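Side-chain contacts in 3-oxo-glucose-6-phosphate:glutamate aminotransferase (Bacillus subtilis subsp. subtilis, PDB 4K2M), which catalyses the reversible pyridoxal phosphate-dependent transamination of 3-dehydroglucose 6-phosphate with glutamate, giving kanosamine 6-phosphate on the route to the antibiotic neotrehalosadiamine: residues D129-G134 and D224-I229; S154-A159 and L196-Y201; T114-R119 and T241-N246. All blocks are in the same frame, centred on the assembly; numbering follows the deposited sequence. Where two conformers were deposited one is given.

How the interactions relate
All three contacts are buried in the aminotransferase fold and border the same aldimine, but they join different parts of it. Interactions 1 and 2 lie side by side, meeting through the Asp224 carboxylate and Thr156 and through packing of Ile131 on Ala159; each sets a helix against a loop beyond a strand of the central sheet. Interaction 3 adjoins interaction 1 through Thr242, whose carbonyl bonds to Ala225 N, and stands apart from interaction 2. In interaction 1 a methyl meets a carboxylate at the pyridine nitrogen, interaction 2 is purely methyl packing, and interaction 3 pairs leucines and adds a water, while its strand end serves both phosphates.

Interaction 1: residues D129-G134 and D224-I229; sequences DAIMIG and DACQGI. With O1G (3-deoxy-3-[(E)-({3-hydroxy-2-methyl-5-[(phosphonooxy)methyl]pyridin-4-yl}methylidene)amino]-6-O-phosphono-alpha-D-gluco pyranose), chain C.
Ile131 CD1 lies 3.6 Å from Asp224 OD2 and also packs on Cys226 SG, so one methyl group carries the contact between helix 127-137 and the loop that follows strand 220-224. Along the helix, Asp129 turns elsewhere, its OD2 hydrogen-bonded to Ser126 near the start of the helix. Ala130 faces the sheet and rests on Thr242 and Ile260. Ile131 comes next and reaches the loop: CG1 stands opposite its carbonyl carbon and chi2 of 164° stretches the chain out, which delivers CD1 over one face of the carboxylate, above OD2, while CG2 stays near Ala159. The next two residues do not meet the loop: Met132 packs on Ala162 and Ile133 on Ile260.

The Asp224 carboxylate divides its work between its two oxygens. OD1 accepts the backbone N of Cys226 almost head-on, at 2.9 Å and 160°, closing an Asx turn that fixes the rotation of the group. OD2 is 2.7 Å from N1' of the external aldimine and is also hydrogen-bonded to Thr156. Cys226 lies to one side of the pyridine plane, with CB 3.6 Å from N1' of the aldimine and SG 3.7 Å from its C6A. Within the type I turn from Ala225 to Gly228, the extended Gln227 side chain brings NE2 to the phenolic O3 of the aldimine at 2.6 Å; OE1 accepts from Tyr201 N, which settles which end of the amide faces the cofactor.

An aspartate at the pyridine nitrogen is a hallmark of fold type I aminotransferases. Here the apolar methyl beside it, the Asx turn and Thr156 hold it in place, and its negative charge probably favours a protonated pyridine nitrogen, strengthening the cofactor as an electron sink.

Interaction 2: residues S154-A159 and L196-Y201; sequences SATENA and LPVHLY. With O1G (3-deoxy-3-[(E)-({3-hydroxy-2-methyl-5-[(phosphonooxy)methyl]pyridin-4-yl}methylidene)amino]-6-O-phosphono-alpha-D-gluco pyranose), chain C; EDO (1,2-ethanediol), chain G.
Thr156 CG2 nestles against the two methyls of Leu196, 3.8 Å from both CD1 and CD2 of that residue, and lies 4.0 Å from Val198 CG2. Thr156 sits in helix 154-163, the helix of the beta-alpha-beta crossover between strands 145-148 and 166-169 in the large domain of the aminotransferase fold; Leu196 and Val198 follow strand 192-195. This is the tight part, formed by methyl groups alone. The threonine torsion splits its two branches: CG2, anti to the backbone N (chi1 -48° for OG1), drops into the apolar patch, whereas OG1 turns to polar partners, Ser152 as well as the carboxylate of Asp224.

Both segments also line the aldimine. Ala155 CB comes within 3.4 Å of C5T, the carbon leading to the cofactor phosphate, and Val198 CG1 is 3.7 Å from C2A, the methyl of the pyridine ring. The outer side of helix 154-163 belongs to the dimer interface, where Glu157 forms a salt bridge with Lys287 of the second subunit.

Beyond Val198 the chain diverges from the helix through an inverse gamma turn centred on His199, and the contact ends. Here a 1,2-ethanediol, probably from the crystallisation liquor, has settled. Leu200 CG rests 3.5 Å above the centre of the Tyr201 ring, while O2 of the diol donates to Tyr201 OH at 2.6 Å.

Interaction 3: residues T114-R119 and T241-N246; sequences TYLHKR and TTLSFN. With O1G (3-deoxy-3-[(E)-({3-hydroxy-2-methyl-5-[(phosphonooxy)methyl]pyridin-4-yl}methylidene)amino]-6-O-phosphono-alpha-D-gluco pyranose), chain C.
Lys118 and Thr241 have the closest backbones of this contact, CA to CA 9.2 Å, where the chain leaving helix 103-116 passes strand 240-244. His117 is the C-prime residue of a Schellman motif that ends the helix; Leu116, in its last turn, and Lys118, just past the reversal, both point toward the strand. Leu116 and Leu243 reach toward each other tip to tip, CD1 to CD1 at 3.8 Å. Beside them Lys118 CE is 4.4 Å from Thr241 OG1, and a water bridges the two residues: it donates to Thr241 OG1 at 2.9 Å and accepts a weak bond from Lys118 NZ. Stronger partners lie outside: Gly235 O for the ammonium, Glu223 for the hydroxyl.

Strand 240-244 belongs to the mixed central sheet of the large domain, parallel to 220-224 and antiparallel to 258-262. Thr241 and Leu243 point toward the helix end and the turn after it, and Thr242 packs on the other face against helix 127-137. At the strand end, chi1 of 172° sets Ser244 OG anti to its own backbone N, between two partners: it donates to the cofactor phosphate oxygen OP2 at 2.6 Å and accepts the backbone N of Asn246 at 3.0 Å and 166°, closing an ST turn. Asn246 ND2 meets the sugar phosphate oxygen OP6 at 2.7 Å in a bent, weak bond (122°), while its OD1 accepts from Tyr248 N and Lys249 NZ.

Interaction 1: residues D129-G134 and D224-I229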
loop_
_atom_site.group_PDB
_atom_site.type_symbol
_atom_site.label_atom_id
_atom_site.label_comp_id
_atom_site.label_asym_id
_atom_site.label_seq_id
_atom_site.Cartn_x
_atom_site.Cartn_y
_atom_site.Cartn_z
ATOM N N ASP A 129 -3.401 7.025 4.053
ATOM C CA ASP A 129 -3.847 7.397 2.719
ATOM C C ASP A 129 -5.319 7.812 2.729
ATOM O O ASP A 129 -5.707 8.732 2.009
ATOM C CB ASP A 129 -3.635 6.243 1.730
ATOM C CG ASP A 129 -2.156 5.960 1.465
ATOM O OD1 ASP A 129 -1.485 6.839 0.890
ATOM O OD2 ASP A 129 -1.672 4.860 1.834
ATOM N N ALA A 130 -6.125 7.137 3.538
ATOM C CA ALA A 130 -7.526 7.500 3.667
ATOM C C ALA A 130 -7.676 8.960 4.131
ATOM O O ALA A 130 -8.495 9.720 3.598
ATOM C CB ALA A 130 -8.233 6.551 4.642
ATOM N N ILE A 131 -6.892 9.367 5.124
ATOM C CA ILE A 131 -6.990 10.745 5.602
ATOM C C ILE A 131 -6.511 11.717 4.529
ATOM O O ILE A 131 -7.145 12.745 4.273
ATOM C CB ILE A 131 -6.192 10.937 6.903
ATOM C CG1 ILE A 131 -6.736 9.996 7.983
ATOM C CG2 ILE A 131 -6.263 12.426 7.348
ATOM C CD1 ILE A 131 -5.794 9.830 9.180
ATOM N N MET A 132 -5.385 11.395 3.897
ATOM C CA MET A 132 -4.821 12.266 2.878
ATOM C C MET A 132 -5.769 12.449 1.701
ATOM O O MET A 132 -6.031 13.575 1.259
ATOM C CB MET A 132 -3.480 11.703 2.391
ATOM C CG MET A 132 -2.743 12.628 1.484
ATOM S SD MET A 132 -1.217 11.817 0.967
ATOM C CE MET A 132 -1.871 10.431 0.040
ATOM N N ILE A 133 -6.305 11.346 1.197
ATOM C CA ILE A 133 -7.261 11.417 0.107
ATOM C C ILE A 133 -8.538 12.150 0.521
ATOM O O ILE A 133 -9.062 12.983 -0.237
ATOM C CB ILE A 133 -7.574 10.004 -0.410
ATOM C CG1 ILE A 133 -6.350 9.471 -1.160
ATOM C CG2 ILE A 133 -8.751 10.026 -1.355
ATOM C CD1 ILE A 133 -6.369 7.943 -1.312
ATOM N N GLY A 134 -9.034 11.871 1.723
ATOM C CA GLY A 134 -10.255 12.523 2.179
ATOM C C GLY A 134 -10.098 14.038 2.237
ATOM O O GLY A 134 -10.979 14.785 1.815
ATOM N N ASP A 224 -10.718 10.954 12.139
ATOM C CA ASP A 224 -9.738 9.882 12.094
ATOM C C ASP A 224 -10.280 8.843 13.050
ATOM O O ASP A 224 -10.127 8.961 14.267
ATOM C CB ASP A 224 -8.387 10.398 12.588
ATOM C CG ASP A 224 -7.328 9.328 12.632
ATOM O OD1 ASP A 224 -7.660 8.125 12.591
ATOM O OD2 ASP A 224 -6.148 9.699 12.737
ATOM N N ALA A 225 -10.924 7.821 12.501
ATOM C CA ALA A 225 -11.474 6.750 13.314
ATOM C C ALA A 225 -10.628 5.509 13.086
ATOM O O ALA A 225 -11.117 4.374 13.186
ATOM C CB ALA A 225 -12.926 6.487 12.926
ATOM N N CYS A 226 -9.350 5.715 12.763
ATOM C CA CYS A 226 -8.497 4.567 12.465
ATOM C C CYS A 226 -8.394 3.554 13.610
ATOM O O CYS A 226 -8.183 2.353 13.367
ATOM C CB CYS A 226 -7.121 5.019 11.970
ATOM S SG CYS A 226 -7.222 5.776 10.320
ATOM N N GLN A 227 -8.604 4.015 14.848
ATOM C CA GLN A 227 -8.589 3.110 16.009
ATOM C C GLN A 227 -9.991 2.832 16.556
ATOM O O GLN A 227 -10.130 2.240 17.619
ATOM C CB GLN A 227 -7.747 3.714 17.137
ATOM C CG GLN A 227 -6.251 3.751 16.824
ATOM C CD GLN A 227 -5.434 4.373 17.949
ATOM O OE1 GLN A 227 -5.953 4.640 19.034
ATOM N NE2 GLN A 227 -4.151 4.611 17.690
ATOM N N GLY A 228 -11.021 3.270 15.840
ATOM C CA GLY A 228 -12.367 3.287 16.397
ATOM C C GLY A 228 -13.432 2.419 15.732
ATOM O O GLY A 228 -14.629 2.629 15.984
ATOM N N ILE A 229 -13.048 1.452 14.908
ATOM C CA ILE A 229 -14.077 0.606 14.286
ATOM C C ILE A 229 -14.938 -0.095 15.343
ATOM O O ILE A 229 -14.413 -0.660 16.310
ATOM C CB ILE A 229 -13.512 -0.403 13.272
ATOM C CG1 ILE A 229 -14.661 -0.982 12.434
ATOM C CG2 ILE A 229 -12.707 -1.514 13.968
ATOM C CD1 ILE A 229 -14.227 -1.758 11.204
HETATM P P O1G C . -2.354 3.273 8.951
HETATM C C3A O1G C . -3.658 5.649 14.090
HETATM O O3 O1G C . -3.424 4.961 15.233
HETATM C C1 O1G C . 1.235 1.904 15.689
HETATM N "N1'" O1G C . -4.654 7.438 12.905
HETATM C C2 O1G C . 0.059 2.856 15.457
HETATM O O2 O1G C . -0.707 2.765 16.706
HETATM C C9A O1G C . -4.453 6.800 14.069
HETATM C C2A O1G C . -5.120 7.362 15.313
HETATM C C3 O1G C . -0.804 2.485 14.239
HETATM N "N3'" O1G C . -1.684 3.652 14.042
HETATM O O1 O1G C . 0.798 0.618 16.154
HETATM C C4 O1G C . 0.051 2.154 12.999
HETATM O O4 O1G C . -0.884 1.405 12.197
HETATM C C4A O1G C . -3.081 5.173 12.926
HETATM C C4B O1G C . -2.216 3.976 12.924
HETATM C C5 O1G C . 1.130 1.157 13.419
HETATM O O5 O1G C . 1.951 1.687 14.466
HETATM C C5A O1G C . -3.302 5.858 11.734
HETATM C C5T O1G C . -2.742 5.487 10.351
HETATM C C6 O1G C . 2.162 0.897 12.357
HETATM C C6A O1G C . -4.092 6.997 11.758
HETATM O OP1 O1G C . -1.839 4.237 7.905
HETATM O OP2 O1G C . -3.340 2.293 8.408
HETATM O OP3 O1G C . -1.206 2.671 9.794
HETATM O OP4 O1G C . -3.260 4.194 9.961
HETATM O O6 O1G C . 3.000 -0.170 12.598
HETATM P "P'" O1G C . 3.557 -1.066 11.385
HETATM O OP6 O1G C . 2.336 -1.695 10.749
HETATM O OP7 O1G C . 4.343 -0.178 10.447
HETATM O OP8 O1G C . 4.439 -2.079 12.120
#

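Interaction 2: residues S154-A159 and L196-Y201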
loop_
_atom_site.group_PDB
_atom_site.type_symbol
_atom_site.label_atom_id
_atom_site.label_comp_id
_atom_site.label_asym_id
_atom_site.label_seq_id
_atom_site.Cartn_x
_atom_site.Cartn_y
_atom_site.Cartn_z
ATOM N N SER A 154 1.688 9.719 14.538
ATOM C CA SER A 154 2.204 10.720 13.597
ATOM C C SER A 154 1.494 10.701 12.244
ATOM O O SER A 154 1.569 11.659 11.476
ATOM C CB SER A 154 3.716 10.536 13.385
ATOM O OG SER A 154 4.432 10.778 14.579
ATOM N N ALA A 155 0.816 9.606 11.939
ATOM C CA ALA A 155 0.129 9.478 10.654
ATOM C C ALA A 155 -0.897 10.566 10.411
ATOM O O ALA A 155 -1.103 10.990 9.273
ATOM C CB ALA A 155 -0.550 8.126 10.567
ATOM N N THR A 156 -1.558 11.008 11.478
ATOM C CA THR A 156 -2.636 11.978 11.336
ATOM C C THR A 156 -2.057 13.303 10.807
ATOM O O THR A 156 -2.507 13.821 9.777
ATOM C CB THR A 156 -3.398 12.191 12.665
ATOM O OG1 THR A 156 -3.736 10.920 13.245
ATOM C CG2 THR A 156 -4.680 13.005 12.444
ATOM N N GLU A 157 -1.038 13.827 11.484
ATOM C CA GLU A 157 -0.406 15.080 11.054
ATOM C C GLU A 157 0.291 14.889 9.704
ATOM O O GLU A 157 0.330 15.808 8.876
ATOM C CB GLU A 157 0.595 15.577 12.116
ATOM C CG GLU A 157 1.913 14.816 12.138
ATOM C CD GLU A 157 2.729 15.034 13.399
ATOM O OE1 GLU A 157 2.244 14.671 14.494
ATOM O OE2 GLU A 157 3.869 15.539 13.287
ATOM N N ASN A 158 0.824 13.694 9.453
ATOM C CA ASN A 158 1.515 13.477 8.178
ATOM C C ASN A 158 0.570 13.555 7.002
ATOM O O ASN A 158 0.922 14.070 5.944
ATOM C CB ASN A 158 2.250 12.132 8.157
ATOM C CG ASN A 158 3.547 12.164 8.934
ATOM O OD1 ASN A 158 4.159 13.227 9.099
ATOM N ND2 ASN A 158 3.957 11.007 9.453
ATOM N N ALA A 159 -0.639 13.035 7.182
ATOM C CA ALA A 159 -1.626 13.076 6.113
ATOM C C ALA A 159 -2.016 14.517 5.801
ATOM O O ALA A 159 -2.242 14.874 4.641
ATOM C CB ALA A 159 -2.852 12.254 6.488
ATOM N N LEU A 196 -10.276 17.950 12.340
ATOM C CA LEU A 196 -9.880 16.533 12.209
ATOM C C LEU A 196 -9.787 15.930 13.604
ATOM O O LEU A 196 -8.703 15.803 14.171
ATOM C CB LEU A 196 -8.524 16.445 11.488
ATOM C CG LEU A 196 -8.120 15.185 10.719
ATOM C CD1 LEU A 196 -6.680 15.315 10.220
ATOM C CD2 LEU A 196 -8.289 13.927 11.531
ATOM N N PRO A 197 -10.933 15.558 14.176
ATOM C CA PRO A 197 -10.925 14.885 15.476
ATOM C C PRO A 197 -10.383 13.474 15.334
ATOM O O PRO A 197 -10.569 12.829 14.294
ATOM C CB PRO A 197 -12.413 14.827 15.860
ATOM C CG PRO A 197 -13.154 14.900 14.553
ATOM C CD PRO A 197 -12.298 15.722 13.628
ATOM N N VAL A 198 -9.726 12.993 16.381
ATOM C CA VAL A 198 -9.231 11.628 16.407
ATOM C C VAL A 198 -9.923 10.850 17.518
ATOM O O VAL A 198 -9.989 11.310 18.662
ATOM C CB VAL A 198 -7.728 11.605 16.667
ATOM C CG1 VAL A 198 -7.208 10.152 16.677
ATOM C CG2 VAL A 198 -6.992 12.432 15.619
ATOM N N HIS A 199 -10.435 9.670 17.198
ATOM C CA HIS A 199 -11.072 8.867 18.238
ATOM C C HIS A 199 -9.991 8.036 18.900
ATOM O O HIS A 199 -9.857 6.838 18.662
ATOM C CB HIS A 199 -12.204 8.018 17.661
ATOM C CG HIS A 199 -13.206 8.846 16.916
ATOM N ND1 HIS A 199 -13.589 10.090 17.349
ATOM C CD2 HIS A 199 -13.847 8.629 15.742
ATOM C CE1 HIS A 199 -14.436 10.617 16.475
ATOM N NE2 HIS A 199 -14.605 9.756 15.493
ATOM N N LEU A 200 -9.184 8.711 19.705
ATOM C CA LEU A 200 -7.928 8.144 20.181
ATOM C C LEU A 200 -8.150 7.029 21.180
ATOM O O LEU A 200 -8.990 7.142 22.090
ATOM C CB LEU A 200 -7.088 9.242 20.834
ATOM C CG LEU A 200 -5.626 8.875 21.084
ATOM C CD1 LEU A 200 -4.911 8.493 19.773
ATOM C CD2 LEU A 200 -4.933 10.075 21.738
ATOM N N TYR A 201 -7.385 5.954 20.984
ATOM C CA TYR A 201 -7.423 4.743 21.804
ATOM C C TYR A 201 -8.751 4.004 21.651
ATOM O O TYR A 201 -8.981 3.001 22.330
ATOM C CB TYR A 201 -7.152 5.052 23.285
ATOM C CG TYR A 201 -5.931 5.921 23.527
ATOM C CD1 TYR A 201 -4.795 5.805 22.739
ATOM C CD2 TYR A 201 -5.921 6.838 24.558
ATOM C CE1 TYR A 201 -3.674 6.607 22.967
ATOM C CE2 TYR A 201 -4.816 7.639 24.791
ATOM C CZ TYR A 201 -3.697 7.508 24.000
ATOM O OH TYR A 201 -2.616 8.322 24.261
HETATM P P O1G C . -2.354 3.273 8.951
HETATM C C3A O1G C . -3.658 5.649 14.090
HETATM O O3 O1G C . -3.424 4.961 15.233
HETATM C C1 O1G C . 1.235 1.904 15.689
HETATM N "N1'" O1G C . -4.654 7.438 12.905
HETATM C C2 O1G C . 0.059 2.856 15.457
HETATM O O2 O1G C . -0.707 2.765 16.706
HETATM C C9A O1G C . -4.453 6.800 14.069
HETATM C C2A O1G C . -5.120 7.362 15.313
HETATM C C3 O1G C . -0.804 2.485 14.239
HETATM N "N3'" O1G C . -1.684 3.652 14.042
HETATM O O1 O1G C . 0.798 0.618 16.154
HETATM C C4 O1G C . 0.051 2.154 12.999
HETATM O O4 O1G C . -0.884 1.405 12.197
HETATM C C4A O1G C . -3.081 5.173 12.926
HETATM C C4B O1G C . -2.216 3.976 12.924
HETATM C C5 O1G C . 1.130 1.157 13.419
HETATM O O5 O1G C . 1.951 1.687 14.466
HETATM C C5A O1G C . -3.302 5.858 11.734
HETATM C C5T O1G C . -2.742 5.487 10.351
HETATM C C6 O1G C . 2.162 0.897 12.357
HETATM C C6A O1G C . -4.092 6.997 11.758
HETATM O OP1 O1G C . -1.839 4.237 7.905
HETATM O OP2 O1G C . -3.340 2.293 8.408
HETATM O OP3 O1G C . -1.206 2.671 9.794
HETATM O OP4 O1G C . -3.260 4.194 9.961
HETATM O O6 O1G C . 3.000 -0.170 12.598
HETATM P "P'" O1G C . 3.557 -1.066 11.385
HETATM O OP6 O1G C . 2.336 -1.695 10.749
HETATM O OP7 O1G C . 4.343 -0.178 10.447
HETATM O OP8 O1G C . 4.439 -2.079 12.120
HETATM C C1 EDO G . -0.444 10.737 25.375
HETATM O O1 EDO G . 0.101 11.733 24.515
HETATM C C2 EDO G . -1.877 11.091 25.747
HETATM O O2 EDO G . -2.706 10.934 24.593
#

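Interaction 3: residues T114-R119 and T241-N246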
loop_
_atom_site.group_PDB
_atom_site.type_symbol
_atom_site.label_atom_id
_atom_site.label_comp_id
_atom_site.label_asym_id
_atom_site.label_seq_id
_atom_site.Cartn_x
_atom_site.Cartn_y
_atom_site.Cartn_z
ATOM N N THR A 114 -22.576 -1.332 4.600
ATOM C CA THR A 114 -23.700 -1.807 5.404
ATOM C C THR A 114 -23.405 -1.716 6.897
ATOM O O THR A 114 -24.244 -1.272 7.695
ATOM C CB THR A 114 -24.053 -3.244 5.036
ATOM O OG1 THR A 114 -24.395 -3.295 3.645
ATOM C CG2 THR A 114 -25.228 -3.750 5.880
ATOM N N TYR A 115 -22.200 -2.118 7.276
ATOM C CA TYR A 115 -21.804 -2.081 8.677
ATOM C C TYR A 115 -21.761 -0.661 9.220
ATOM O O TYR A 115 -22.256 -0.396 10.313
ATOM C CB TYR A 115 -20.454 -2.769 8.833
ATOM C CG TYR A 115 -19.888 -2.794 10.235
ATOM C CD1 TYR A 115 -20.410 -3.644 11.209
ATOM C CD2 TYR A 115 -18.795 -1.997 10.569
ATOM C CE1 TYR A 115 -19.866 -3.689 12.488
ATOM C CE2 TYR A 115 -18.246 -2.030 11.844
ATOM C CZ TYR A 115 -18.780 -2.877 12.792
ATOM O OH TYR A 115 -18.231 -2.916 14.053
ATOM N N LEU A 116 -21.185 0.262 8.448
ATOM C CA LEU A 116 -21.045 1.644 8.883
ATOM C C LEU A 116 -22.303 2.484 8.679
ATOM O O LEU A 116 -22.374 3.604 9.181
ATOM C CB LEU A 116 -19.881 2.305 8.135
ATOM C CG LEU A 116 -18.493 1.711 8.357
ATOM C CD1 LEU A 116 -17.480 2.333 7.389
ATOM C CD2 LEU A 116 -18.050 1.937 9.791
ATOM N N HIS A 117 -23.280 1.947 7.945
ATOM C CA HIS A 117 -24.443 2.731 7.499
ATOM C C HIS A 117 -24.008 4.002 6.775
ATOM O O HIS A 117 -24.538 5.093 7.029
ATOM C CB HIS A 117 -25.384 3.091 8.664
ATOM C CG HIS A 117 -25.914 1.901 9.408
ATOM N ND1 HIS A 117 -26.804 1.006 8.852
ATOM C CD2 HIS A 117 -25.680 1.461 10.668
ATOM C CE1 HIS A 117 -27.091 0.065 9.736
ATOM N NE2 HIS A 117 -26.421 0.318 10.845
ATOM N N LYS A 118 -23.022 3.862 5.887
ATOM C CA LYS A 118 -22.571 4.966 5.046
ATOM C C LYS A 118 -22.758 4.512 3.609
ATOM O O LYS A 118 -22.485 3.350 3.286
ATOM C CB LYS A 118 -21.086 5.264 5.315
ATOM C CG LYS A 118 -20.831 6.035 6.613
ATOM C CD LYS A 118 -21.296 7.477 6.465
ATOM C CE LYS A 118 -21.188 8.244 7.780
ATOM N NZ LYS A 118 -21.593 9.676 7.604
ATOM N N ARG A 119 -23.209 5.419 2.750
ATOM C CA ARG A 119 -23.592 5.033 1.397
ATOM C C ARG A 119 -22.391 4.611 0.548
ATOM O O ARG A 119 -22.498 3.705 -0.272
ATOM C CB ARG A 119 -24.351 6.172 0.708
ATOM C CG ARG A 119 -25.621 6.603 1.434
ATOM C CD ARG A 119 -26.242 7.822 0.757
ATOM N NE ARG A 119 -26.490 7.551 -0.654
ATOM C CZ ARG A 119 -26.841 8.468 -1.548
ATOM N NH1 ARG A 119 -26.991 9.736 -1.185
ATOM N NH2 ARG A 119 -27.041 8.116 -2.811
ATOM N N THR A 241 -15.364 9.783 7.114
ATOM C CA THR A 241 -14.831 8.941 8.183
ATOM C C THR A 241 -13.658 8.132 7.623
ATOM O O THR A 241 -13.757 7.565 6.535
ATOM C CB THR A 241 -15.922 7.958 8.664
ATOM O OG1 THR A 241 -17.015 8.699 9.239
ATOM C CG2 THR A 241 -15.375 6.970 9.700
ATOM N N THR A 242 -12.549 8.049 8.350
ATOM C CA THR A 242 -11.447 7.218 7.871
ATOM C C THR A 242 -11.195 6.053 8.818
ATOM O O THR A 242 -11.310 6.195 10.034
ATOM C CB THR A 242 -10.164 8.024 7.701
ATOM O OG1 THR A 242 -9.769 8.540 8.979
ATOM C CG2 THR A 242 -10.403 9.178 6.749
ATOM N N LEU A 243 -10.826 4.913 8.242
ATOM C CA LEU A 243 -10.525 3.716 9.008
ATOM C C LEU A 243 -9.148 3.213 8.631
ATOM O O LEU A 243 -8.675 3.477 7.529
ATOM C CB LEU A 243 -11.539 2.612 8.697
ATOM C CG LEU A 243 -12.972 2.896 9.163
ATOM C CD1 LEU A 243 -13.926 1.822 8.660
ATOM C CD2 LEU A 243 -13.035 2.964 10.687
ATOM N N SER A 244 -8.519 2.479 9.551
ATOM C CA SER A 244 -7.308 1.707 9.254
ATOM C C SER A 244 -7.611 0.244 9.468
ATOM O O SER A 244 -8.334 -0.107 10.416
ATOM C CB SER A 244 -6.165 2.068 10.198
ATOM O OG SER A 244 -5.081 1.166 10.006
ATOM N N PHE A 245 -7.062 -0.607 8.603
ATOM C CA PHE A 245 -7.150 -2.063 8.776
ATOM C C PHE A 245 -5.756 -2.623 8.927
ATOM O O PHE A 245 -5.473 -3.761 8.562
ATOM C CB PHE A 245 -7.866 -2.728 7.590
ATOM C CG PHE A 245 -9.205 -2.123 7.297
ATOM C CD1 PHE A 245 -10.159 -1.998 8.301
ATOM C CD2 PHE A 245 -9.491 -1.635 6.032
ATOM C CE1 PHE A 245 -11.397 -1.415 8.029
ATOM C CE2 PHE A 245 -10.721 -1.059 5.751
ATOM C CZ PHE A 245 -11.676 -0.948 6.747
ATOM N N ASN A 246 -4.866 -1.806 9.472
ATOM C CA ASN A 246 -3.544 -2.299 9.852
ATOM C C ASN A 246 -3.725 -3.509 10.800
ATOM O O ASN A 246 -4.705 -3.592 11.558
ATOM C CB ASN A 246 -2.757 -1.136 10.485
ATOM C CG ASN A 246 -1.635 -1.591 11.382
ATOM O OD1 ASN A 246 -1.863 -1.909 12.553
ATOM N ND2 ASN A 246 -0.404 -1.588 10.855
HETATM P P O1G C . -2.354 3.273 8.951
HETATM C C3A O1G C . -3.658 5.649 14.090
HETATM O O3 O1G C . -3.424 4.961 15.233
HETATM C C1 O1G C . 1.235 1.904 15.689
HETATM N "N1'" O1G C . -4.654 7.438 12.905
HETATM C C2 O1G C . 0.059 2.856 15.457
HETATM O O2 O1G C . -0.707 2.765 16.706
HETATM C C9A O1G C . -4.453 6.800 14.069
HETATM C C2A O1G C . -5.120 7.362 15.313
HETATM C C3 O1G C . -0.804 2.485 14.239
HETATM N "N3'" O1G C . -1.684 3.652 14.042
HETATM O O1 O1G C . 0.798 0.618 16.154
HETATM C C4 O1G C . 0.051 2.154 12.999
HETATM O O4 O1G C . -0.884 1.405 12.197
HETATM C C4A O1G C . -3.081 5.173 12.926
HETATM C C4B O1G C . -2.216 3.976 12.924
HETATM C C5 O1G C . 1.130 1.157 13.419
HETATM O O5 O1G C . 1.951 1.687 14.466
HETATM C C5A O1G C . -3.302 5.858 11.734
HETATM C C5T O1G C . -2.742 5.487 10.351
HETATM C C6 O1G C . 2.162 0.897 12.357
HETATM C C6A O1G C . -4.092 6.997 11.758
HETATM O OP1 O1G C . -1.839 4.237 7.905
HETATM O OP2 O1G C . -3.340 2.293 8.408
HETATM O OP3 O1G C . -1.206 2.671 9.794
HETATM O OP4 O1G C . -3.260 4.194 9.961
HETATM O O6 O1G C . 3.000 -0.170 12.598
HETATM P "P'" O1G C . 3.557 -1.066 11.385
HETATM O OP6 O1G C . 2.336 -1.695 10.749
HETATM O OP7 O1G C . 4.343 -0.178 10.447
HETATM O OP8 O1G C . 4.439 -2.079 12.120
HETATM O O HOH W 1 -18.503 10.068 7.100
#